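Local structure of geranyltranstransferase (Marinomonas sp. MED121, 4F62) at residues A[73-81]-A[144-154]; A[48-59]-A[279-290]. The protein probably condenses isopentenyl diphosphate with allylic diphosphates, as farnesyl-diphosphate synthases and other chain-elongating members of the isoprenoid synthase superfamily do. All blocks are in the same frame, centred on the assembly; numbering follows the deposited sequence.

Contact 1 (A[73-81]-A[144-154]); sequences ALESIHAYS and LVVASGRNGMI
M153 drives the end of its side chain into the angle between I77, Y80 and S81, the tight part of the contact. CG stands anti to the backbone N (chi1 -174°), which sends the chain across to helix 65-86, and the bend at chi3 (67°) turns the methyl group in toward Y80. SD rests on S81 CB at 3.5 Å. CE lies obliquely to the tyrosine ring, 3.8 Å from Y80 CE2, and also meets I77 CG2 at 3.9 Å. The Y80 side chain itself is nearly eclipsed (chi1 117°), a probably strained torsion that lays CE2 and OH alongside the methionine methyl. In relatives, the residues four and five positions before the first aspartate-rich motif of the isoprenoid synthase fold help to set product length; S81 and Y80 hold those positions here, and M153 probably backs that wall of the chain pocket. Helices 73-81 and 144-148 run nearly parallel with axes a wide 11.5 Å apart, and L144 spans the gap: its CD1 slides past L74 CD2 at 3.7 Å, while its CD2 makes a more distant touch with A73 CB at 4.1 Å. S148 OG lies against the I77 branches, its polar need met by L144 O at 2.7 Å. The looser side is bridged by solvent. No direct hydrogen bond joins the segments; instead a water in the plane of the Y80 ring, at its edge, links Y80 OH to S148 O, to which it donates. Beyond it the turn from G149 to G152 faces the second subunit, where R150 forms a salt bridge with E124 of that chain.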
loop_
_atom_site.group_PDB
_atom_site.type_symbol
_atom_site.label_atom_id
_atom_site.label_comp_id
_atom_site.label_asym_id
_atom_site.label_seq_id
_atom_site.Cartn_x
_atom_site.Cartn_y
_atom_site.Cartn_z
ATOM N N ALA A 73 -6.999 8.375 4.036
ATOM C CA ALA A 73 -5.904 7.620 3.423
ATOM C C ALA A 73 -4.566 8.253 3.758
ATOM O O ALA A 73 -3.605 7.557 4.108
ATOM C CB ALA A 73 -6.064 7.530 1.899
ATOM N N LEU A 74 -4.502 9.574 3.638
ATOM C CA LEU A 74 -3.272 10.303 3.956
ATOM C C LEU A 74 -2.901 10.119 5.427
ATOM O O LEU A 74 -1.730 9.936 5.766
ATOM C CB LEU A 74 -3.445 11.795 3.644
ATOM C CG LEU A 74 -3.442 12.101 2.143
ATOM C CD1 LEU A 74 -4.136 13.417 1.883
ATOM C CD2 LEU A 74 -2.018 12.154 1.628
ATOM N N GLU A 75 -3.896 10.160 6.309
ATOM C CA GLU A 75 -3.606 9.967 7.729
ATOM C C GLU A 75 -3.111 8.536 7.997
ATOM O O GLU A 75 -2.248 8.320 8.852
ATOM C CB GLU A 75 -4.832 10.302 8.598
ATOM C CG GLU A 75 -4.543 10.266 10.089
ATOM C CD GLU A 75 -3.585 11.386 10.547
ATOM O OE1 GLU A 75 -3.368 12.354 9.785
ATOM O OE2 GLU A 75 -3.057 11.310 11.688
ATOM N N SER A 76 -3.639 7.568 7.247
ATOM C CA SER A 76 -3.218 6.171 7.410
ATOM C C SER A 76 -1.794 5.954 6.945
ATOM O O SER A 76 -1.028 5.237 7.594
ATOM C CB SER A 76 -4.157 5.191 6.685
ATOM O OG SER A 76 -5.432 5.222 7.303
ATOM N N ILE A 77 -1.445 6.558 5.815
ATOM C CA ILE A 77 -0.070 6.521 5.339
ATOM C C ILE A 77 0.866 7.145 6.388
ATOM O O ILE A 77 1.876 6.542 6.771
ATOM C CB ILE A 77 0.088 7.245 3.988
ATOM C CG1 ILE A 77 -0.634 6.445 2.894
ATOM C CG2 ILE A 77 1.567 7.384 3.630
ATOM C CD1 ILE A 77 -0.080 5.008 2.713
ATOM N N HIS A 78 0.510 8.336 6.859
ATOM C CA HIS A 78 1.304 9.047 7.850
ATOM C C HIS A 78 1.478 8.182 9.101
ATOM O O HIS A 78 2.598 8.024 9.616
ATOM C CB HIS A 78 0.633 10.383 8.188
ATOM C CG HIS A 78 1.335 11.163 9.256
ATOM N ND1 HIS A 78 2.659 11.539 9.156
ATOM C CD2 HIS A 78 0.896 11.636 10.442
ATOM C CE1 HIS A 78 3.006 12.208 10.242
ATOM N NE2 HIS A 78 1.949 12.285 11.040
ATOM N N ALA A 79 0.381 7.590 9.569
ATOM C CA ALA A 79 0.429 6.761 10.778
ATOM C C ALA A 79 1.309 5.528 10.586
ATOM O O ALA A 79 2.077 5.164 11.479
ATOM C CB ALA A 79 -0.987 6.352 11.234
ATOM N N TYR A 80 1.198 4.884 9.428
ATOM C CA TYR A 80 2.054 3.736 9.147
ATOM C C TYR A 80 3.515 4.148 9.167
ATOM O O TYR A 80 4.356 3.463 9.773
ATOM C CB TYR A 80 1.649 3.038 7.832
ATOM C CG TYR A 80 2.677 3.017 6.706
ATOM C CD1 TYR A 80 3.859 2.279 6.802
ATOM C CD2 TYR A 80 2.428 3.691 5.514
ATOM C CE1 TYR A 80 4.781 2.260 5.755
ATOM C CE2 TYR A 80 3.336 3.668 4.466
ATOM C CZ TYR A 80 4.507 2.956 4.589
ATOM O OH TYR A 80 5.403 2.946 3.536
ATOM N N SER A 81 3.824 5.270 8.521
ATOM C CA SER A 81 5.218 5.713 8.456
ATOM C C SER A 81 5.819 5.984 9.835
ATOM O O SER A 81 7.009 5.754 10.039
ATOM C CB SER A 81 5.361 6.957 7.582
ATOM O OG SER A 81 4.899 8.101 8.266
ATOM N N LEU A 144 -1.558 9.535 -4.365
ATOM C CA LEU A 144 -1.098 8.990 -3.090
ATOM C C LEU A 144 0.142 8.132 -3.313
ATOM O O LEU A 144 1.086 8.167 -2.522
ATOM C CB LEU A 144 -2.182 8.152 -2.416
ATOM C CG LEU A 144 -1.822 7.663 -1.005
ATOM C CD1 LEU A 144 -1.660 8.832 -0.055
ATOM C CD2 LEU A 144 -2.870 6.673 -0.465
ATOM N N VAL A 145 0.134 7.369 -4.401
ATOM C CA VAL A 145 1.251 6.494 -4.737
ATOM C C VAL A 145 2.536 7.301 -4.930
ATOM O O VAL A 145 3.592 6.964 -4.379
ATOM C CB VAL A 145 0.949 5.681 -6.025
ATOM C CG1 VAL A 145 2.241 5.299 -6.750
ATOM C CG2 VAL A 145 0.140 4.441 -5.682
ATOM N N VAL A 146 2.444 8.375 -5.697
ATOM C CA VAL A 146 3.638 9.129 -6.023
ATOM C C VAL A 146 4.184 9.842 -4.778
ATOM O O VAL A 146 5.397 10.039 -4.652
ATOM C CB VAL A 146 3.397 10.100 -7.208
ATOM C CG1 VAL A 146 2.690 11.348 -6.756
ATOM C CG2 VAL A 146 4.705 10.460 -7.855
ATOM N N ALA A 147 3.290 10.190 -3.849
ATOM C CA ALA A 147 3.680 10.873 -2.617
ATOM C C ALA A 147 4.253 9.935 -1.562
ATOM O O ALA A 147 5.098 10.339 -0.769
ATOM C CB ALA A 147 2.502 11.627 -2.034
ATOM N N SER A 148 3.789 8.689 -1.545
ATOM C CA SER A 148 4.089 7.777 -0.441
ATOM C C SER A 148 5.244 6.820 -0.716
ATOM O O SER A 148 5.859 6.299 0.224
ATOM C CB SER A 148 2.846 6.942 -0.099
ATOM O OG SER A 148 1.733 7.787 0.089
ATOM N N GLY A 149 5.517 6.548 -1.992
ATOM C CA GLY A 149 6.439 5.473 -2.340
ATOM C C GLY A 149 7.830 5.925 -2.745
ATOM O O GLY A 149 8.361 6.906 -2.215
ATOM N N ARG A 150 8.402 5.201 -3.704
ATOM C CA ARG A 150 9.753 5.446 -4.207
ATOM C C ARG A 150 9.925 6.844 -4.789
ATOM O O ARG A 150 11.048 7.349 -4.894
ATOM C CB ARG A 150 10.108 4.392 -5.272
ATOM C CG ARG A 150 9.290 4.531 -6.555
ATOM C CD ARG A 150 9.154 3.204 -7.295
ATOM N NE ARG A 150 8.403 3.392 -8.531
ATOM C CZ ARG A 150 8.958 3.770 -9.682
ATOM N NH1 ARG A 150 10.272 3.960 -9.749
ATOM N NH2 ARG A 150 8.206 3.940 -10.764
ATOM N N ASN A 151 8.822 7.470 -5.185
ATOM C CA ASN A 151 8.894 8.834 -5.708
ATOM C C ASN A 151 8.728 9.888 -4.621
ATOM O O ASN A 151 8.809 11.085 -4.889
ATOM C CB ASN A 151 7.850 9.058 -6.807
ATOM C CG ASN A 151 8.256 8.429 -8.135
ATOM O OD1 ASN A 151 7.760 7.365 -8.509
ATOM N ND2 ASN A 151 9.160 9.092 -8.851
ATOM N N GLY A 152 8.497 9.445 -3.389
ATOM C CA GLY A 152 8.157 10.379 -2.335
ATOM C C GLY A 152 8.664 9.957 -0.976
ATOM O O GLY A 152 9.874 9.817 -0.767
ATOM N N MET A 153 7.726 9.729 -0.063
ATOM C CA MET A 153 8.033 9.536 1.355
ATOM C C MET A 153 9.144 8.528 1.664
ATOM O O MET A 153 10.090 8.847 2.386
ATOM C CB MET A 153 6.757 9.155 2.118
ATOM C CG MET A 153 6.950 9.077 3.618
ATOM S SD MET A 153 5.474 8.436 4.427
ATOM C CE MET A 153 5.458 6.735 3.812
ATOM N N ILE A 154 9.038 7.317 1.119
ATOM C CA ILE A 154 10.015 6.276 1.417
ATOM C C ILE A 154 11.413 6.622 0.908
ATOM O O ILE A 154 12.424 6.309 1.549
ATOM C CB ILE A 154 9.583 4.922 0.864
ATOM C CG1 ILE A 154 8.290 4.494 1.553
ATOM C CG2 ILE A 154 10.635 3.872 1.145
ATOM C CD1 ILE A 154 7.700 3.250 0.961
HETATM O O HOH W 1 4.498 4.062 1.191
#

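Contact 2 (A[48-59]-A[279-290]); sequences IRPMLTYASAQL and KSQPLTDLANYI
L283 enters helix 48-59 as a knob in the hole made by L52, A55, S56 and L59. Its CG lies anti to the carbonyl carbon (chi1 -78°), and the fork opens inside the hole: CD2 sits 3.7 Å from A55 CB, whereas CD1 turns to L59 CD2 at 3.9 Å. One helical turn on, L286 CD1 presses on the backbone beside M51 O at 3.7 Å, and its CD2 crosses the M51 side chain obliquely. Farther along, L52 and I290 meet tip to tip. I48, at the end, divides its branches, CG2 touching I290 CD1 at 3.5 Å and CD1 reaching the edge of the Y289 ring, 3.4 Å from CE2. Where the chain enters helix 281-291, L59 CD1 packs on S280 CA. In the next shell, S56 OG is turned back to L52 O (2.9 Å), which also receives S56 N from the opposite face of its plane. Helix 170-194 covers L52 and S56, helix 5-23 covers M51, and L283 O accepts a bond from Y210 OH. With axes 8.9 Å apart at 151°, this is an antiparallel helix pair with one knob-in-hole, packing the last modelled helix, 281-291, onto the all-helical isoprenoid synthase bundle.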
loop_
_atom_site.group_PDB
_atom_site.type_symbol
_atom_site.label_atom_id
_atom_site.label_comp_id
_atom_site.label_asym_id
_atom_site.label_seq_id
_atom_site.Cartn_x
_atom_site.Cartn_y
_atom_site.Cartn_z
ATOM N N ILE A 48 -2.897 17.163 10.801
ATOM C CA ILE A 48 -2.484 18.234 9.901
ATOM C C ILE A 48 -2.823 17.906 8.452
ATOM O O ILE A 48 -3.350 18.741 7.711
ATOM C CB ILE A 48 -0.972 18.426 9.964
ATOM C CG1 ILE A 48 -0.556 18.877 11.362
ATOM C CG2 ILE A 48 -0.525 19.404 8.911
ATOM C CD1 ILE A 48 -1.208 20.123 11.794
ATOM N N ARG A 49 -2.524 16.682 8.042
ATOM C CA ARG A 49 -2.769 16.308 6.651
ATOM C C ARG A 49 -4.261 16.233 6.302
ATOM O O ARG A 49 -4.685 16.770 5.273
ATOM C CB ARG A 49 -1.976 15.041 6.281
ATOM C CG ARG A 49 -0.457 15.325 6.304
ATOM C CD ARG A 49 0.410 14.071 6.455
ATOM N NE ARG A 49 1.799 14.427 6.787
ATOM C CZ ARG A 49 2.209 14.837 7.987
ATOM N NH1 ARG A 49 1.339 14.949 8.988
ATOM N NH2 ARG A 49 3.488 15.133 8.189
ATOM N N PRO A 50 -5.070 15.572 7.146
ATOM C CA PRO A 50 -6.511 15.762 6.917
ATOM C C PRO A 50 -6.964 17.233 6.891
ATOM O O PRO A 50 -7.722 17.599 5.986
ATOM C CB PRO A 50 -7.145 15.014 8.092
ATOM C CG PRO A 50 -6.209 13.833 8.273
ATOM C CD PRO A 50 -4.808 14.440 8.058
ATOM N N MET A 51 -6.519 18.058 7.833
ATOM C CA MET A 51 -6.923 19.465 7.828
ATOM C C MET A 51 -6.610 20.168 6.501
ATOM O O MET A 51 -7.454 20.873 5.958
ATOM C CB MET A 51 -6.312 20.226 9.016
ATOM C CG MET A 51 -6.858 19.750 10.355
ATOM S SD MET A 51 -6.445 20.800 11.766
ATOM C CE MET A 51 -4.682 20.533 11.850
ATOM N N LEU A 52 -5.404 19.965 5.976
ATOM C CA LEU A 52 -5.031 20.531 4.681
ATOM C C LEU A 52 -5.934 20.016 3.567
ATOM O O LEU A 52 -6.305 20.765 2.668
ATOM C CB LEU A 52 -3.585 20.167 4.331
ATOM C CG LEU A 52 -2.494 20.894 5.118
ATOM C CD1 LEU A 52 -1.148 20.239 4.822
ATOM C CD2 LEU A 52 -2.469 22.386 4.768
ATOM N N THR A 53 -6.272 18.731 3.617
ATOM C CA THR A 53 -7.115 18.122 2.587
ATOM C C THR A 53 -8.500 18.759 2.564
ATOM O O THR A 53 -9.008 19.153 1.503
ATOM C CB THR A 53 -7.251 16.608 2.814
ATOM O OG1 THR A 53 -5.941 16.046 2.975
ATOM C CG2 THR A 53 -7.951 15.924 1.619
ATOM N N TYR A 54 -9.116 18.876 3.735
ATOM C CA TYR A 54 -10.449 19.461 3.797
ATOM C C TYR A 54 -10.400 20.939 3.431
ATOM O O TYR A 54 -11.339 21.452 2.815
ATOM C CB TYR A 54 -11.056 19.298 5.190
ATOM C CG TYR A 54 -11.445 17.881 5.539
ATOM C CD1 TYR A 54 -12.458 17.222 4.842
ATOM C CD2 TYR A 54 -10.822 17.206 6.584
ATOM C CE1 TYR A 54 -12.827 15.916 5.168
ATOM C CE2 TYR A 54 -11.188 15.899 6.921
ATOM C CZ TYR A 54 -12.189 15.263 6.216
ATOM O OH TYR A 54 -12.549 13.979 6.560
ATOM N N ALA A 55 -9.322 21.624 3.831
ATOM C CA ALA A 55 -9.186 23.070 3.572
ATOM C C ALA A 55 -9.072 23.350 2.078
ATOM O O ALA A 55 -9.625 24.323 1.571
ATOM C CB ALA A 55 -7.966 23.655 4.308
ATOM N N SER A 56 -8.346 22.493 1.371
ATOM C CA SER A 56 -8.164 22.668 -0.066
ATOM C C SER A 56 -9.452 22.376 -0.823
ATOM O O SER A 56 -9.796 23.093 -1.762
ATOM C CB SER A 56 -7.048 21.760 -0.578
ATOM O OG SER A 56 -5.854 22.070 0.107
ATOM N N ALA A 57 -10.160 21.324 -0.419
ATOM C CA ALA A 57 -11.465 21.024 -1.017
ATOM C C ALA A 57 -12.399 22.223 -0.874
ATOM O O ALA A 57 -13.093 22.596 -1.817
ATOM C CB ALA A 57 -12.090 19.788 -0.380
ATOM N N GLN A 58 -12.405 22.828 0.310
ATOM C CA GLN A 58 -13.255 23.985 0.579
ATOM C C GLN A 58 -12.874 25.185 -0.266
ATOM O O GLN A 58 -13.732 25.933 -0.723
ATOM C CB GLN A 58 -13.161 24.368 2.048
ATOM C CG GLN A 58 -14.052 23.563 2.930
ATOM C CD GLN A 58 -14.459 24.341 4.148
ATOM O OE1 GLN A 58 -13.736 25.239 4.591
ATOM N NE2 GLN A 58 -15.632 24.023 4.687
ATOM N N LEU A 59 -11.577 25.366 -0.462
ATOM C CA LEU A 59 -11.079 26.435 -1.311
ATOM C C LEU A 59 -11.729 26.409 -2.693
ATOM O O LEU A 59 -12.258 27.423 -3.149
ATOM C CB LEU A 59 -9.568 26.321 -1.457
ATOM C CG LEU A 59 -8.898 27.475 -2.195
ATOM C CD1 LEU A 59 -8.914 28.702 -1.313
ATOM C CD2 LEU A 59 -7.487 27.114 -2.575
ATOM N N LYS A 279 -12.554 32.015 1.441
ATOM C CA LYS A 279 -12.409 30.563 1.361
ATOM C C LYS A 279 -10.995 30.091 1.658
ATOM O O LYS A 279 -10.781 28.913 1.920
ATOM C CB LYS A 279 -12.807 30.054 -0.030
ATOM C CG LYS A 279 -14.239 30.351 -0.424
ATOM C CD LYS A 279 -14.498 29.928 -1.866
ATOM C CE LYS A 279 -15.965 30.108 -2.247
ATOM N NZ LYS A 279 -16.864 29.193 -1.481
ATOM N N SER A 280 -10.032 31.004 1.592
ATOM C CA SER A 280 -8.631 30.640 1.751
ATOM C C SER A 280 -8.196 30.772 3.201
ATOM O O SER A 280 -7.055 30.469 3.539
ATOM C CB SER A 280 -7.744 31.529 0.873
ATOM O OG SER A 280 -7.602 32.824 1.437
ATOM N N GLN A 281 -9.099 31.244 4.059
ATOM C CA GLN A 281 -8.726 31.484 5.456
ATOM C C GLN A 281 -8.163 30.253 6.204
ATOM O O GLN A 281 -7.153 30.376 6.900
ATOM C CB GLN A 281 -9.866 32.147 6.243
ATOM C CG GLN A 281 -9.372 32.880 7.482
ATOM C CD GLN A 281 -8.317 33.946 7.164
ATOM O OE1 GLN A 281 -8.483 34.745 6.238
ATOM N NE2 GLN A 281 -7.226 33.954 7.931
ATOM N N PRO A 282 -8.808 29.071 6.061
ATOM C CA PRO A 282 -8.260 27.877 6.712
ATOM C C PRO A 282 -6.828 27.574 6.270
ATOM O O PRO A 282 -5.972 27.300 7.118
ATOM C CB PRO A 282 -9.210 26.771 6.243
ATOM C CG PRO A 282 -10.532 27.476 6.135
ATOM C CD PRO A 282 -10.179 28.824 5.556
ATOM N N LEU A 283 -6.570 27.629 4.967
ATOM C CA LEU A 283 -5.222 27.391 4.459
ATOM C C LEU A 283 -4.257 28.464 4.951
ATOM O O LEU A 283 -3.085 28.193 5.192
ATOM C CB LEU A 283 -5.212 27.322 2.929
ATOM C CG LEU A 283 -5.693 26.029 2.272
ATOM C CD1 LEU A 283 -5.643 26.156 0.751
ATOM C CD2 LEU A 283 -4.844 24.862 2.733
ATOM N N THR A 284 -4.746 29.684 5.113
ATOM C CA THR A 284 -3.896 30.732 5.647
ATOM C C THR A 284 -3.613 30.454 7.121
ATOM O O THR A 284 -2.454 30.486 7.561
ATOM C CB THR A 284 -4.553 32.104 5.480
ATOM O OG1 THR A 284 -4.790 32.341 4.084
ATOM C CG2 THR A 284 -3.656 33.200 6.051
ATOM N N ASP A 285 -4.669 30.169 7.882
ATOM C CA ASP A 285 -4.521 29.846 9.302
ATOM C C ASP A 285 -3.624 28.621 9.505
ATOM O O ASP A 285 -2.758 28.623 10.381
ATOM C CB ASP A 285 -5.882 29.607 9.956
ATOM C CG ASP A 285 -6.723 30.862 10.033
ATOM O OD1 ASP A 285 -6.164 31.967 9.887
ATOM O OD2 ASP A 285 -7.945 30.737 10.253
ATOM N N LEU A 286 -3.835 27.588 8.693
ATOM C CA LEU A 286 -3.037 26.353 8.764
ATOM C C LEU A 286 -1.567 26.581 8.451
ATOM O O LEU A 286 -0.702 25.844 8.935
ATOM C CB LEU A 286 -3.573 25.272 7.813
ATOM C CG LEU A 286 -4.805 24.489 8.284
ATOM C CD1 LEU A 286 -5.306 23.555 7.192
ATOM C CD2 LEU A 286 -4.472 23.700 9.540
ATOM N N ALA A 287 -1.281 27.580 7.623
ATOM C CA ALA A 287 0.105 27.889 7.291
ATOM C C ALA A 287 0.833 28.286 8.576
ATOM O O ALA A 287 1.885 27.723 8.912
ATOM C CB ALA A 287 0.182 29.006 6.263
ATOM N N ASN A 288 0.255 29.237 9.303
ATOM C CA ASN A 288 0.856 29.722 10.545
ATOM C C ASN A 288 0.981 28.625 11.609
ATOM O O ASN A 288 2.020 28.496 12.257
ATOM C CB ASN A 288 0.077 30.926 11.086
ATOM C CG ASN A 288 -0.372 31.874 9.977
ATOM O OD1 ASN A 288 0.089 31.774 8.835
ATOM N ND2 ASN A 288 -1.285 32.793 10.307
ATOM N N TYR A 289 -0.075 27.831 11.775
ATOM C CA TYR A 289 -0.081 26.743 12.755
ATOM C C TYR A 289 0.993 25.670 12.494
ATOM O O TYR A 289 1.753 25.309 13.400
ATOM C CB TYR A 289 -1.463 26.091 12.799
ATOM C CG TYR A 289 -1.561 24.887 13.710
ATOM C CD1 TYR A 289 -1.410 25.017 15.087
ATOM C CD2 TYR A 289 -1.833 23.625 13.196
ATOM C CE1 TYR A 289 -1.512 23.916 15.928
ATOM C CE2 TYR A 289 -1.941 22.522 14.025
ATOM C CZ TYR A 289 -1.778 22.671 15.389
ATOM O OH TYR A 289 -1.883 21.571 16.212
ATOM N N ILE A 290 1.040 25.159 11.262
ATOM C CA ILE A 290 2.003 24.119 10.874
ATOM C C ILE A 290 3.436 24.628 10.994
ATOM O O ILE A 290 4.294 23.983 11.616
ATOM C CB ILE A 290 1.768 23.617 9.429
ATOM C CG1 ILE A 290 0.421 22.891 9.330
ATOM C CG2 ILE A 290 2.888 22.686 8.997
ATOM C CD1 ILE A 290 -0.127 22.784 7.902
#

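In the fold
Contacts 1 and 2 have centres about 19 Å apart and are joined through two consecutive helices, 48-60 and 65-86. L74 serves both sides: its CD2 faces L144 within contact 1, while its CD1 packs 3.4 Å from T53 OG1. E75, in a salt bridge with R47, lies against P50. H78 NE2 approaches R49 NH1 to 3.4 Å. R49 NH1 also hydrogen-bonds to a glycerol, probably from the crystallisation liquor, and a glycerol lies about 4 Å from the I48 side chain at the nearest atoms. Together with K46, R49 and H78 match positions that hold isopentenyl diphosphate in related enzymes, so that site probably lies where helices 48-60 and 65-86 meet, at the edge of both contacts.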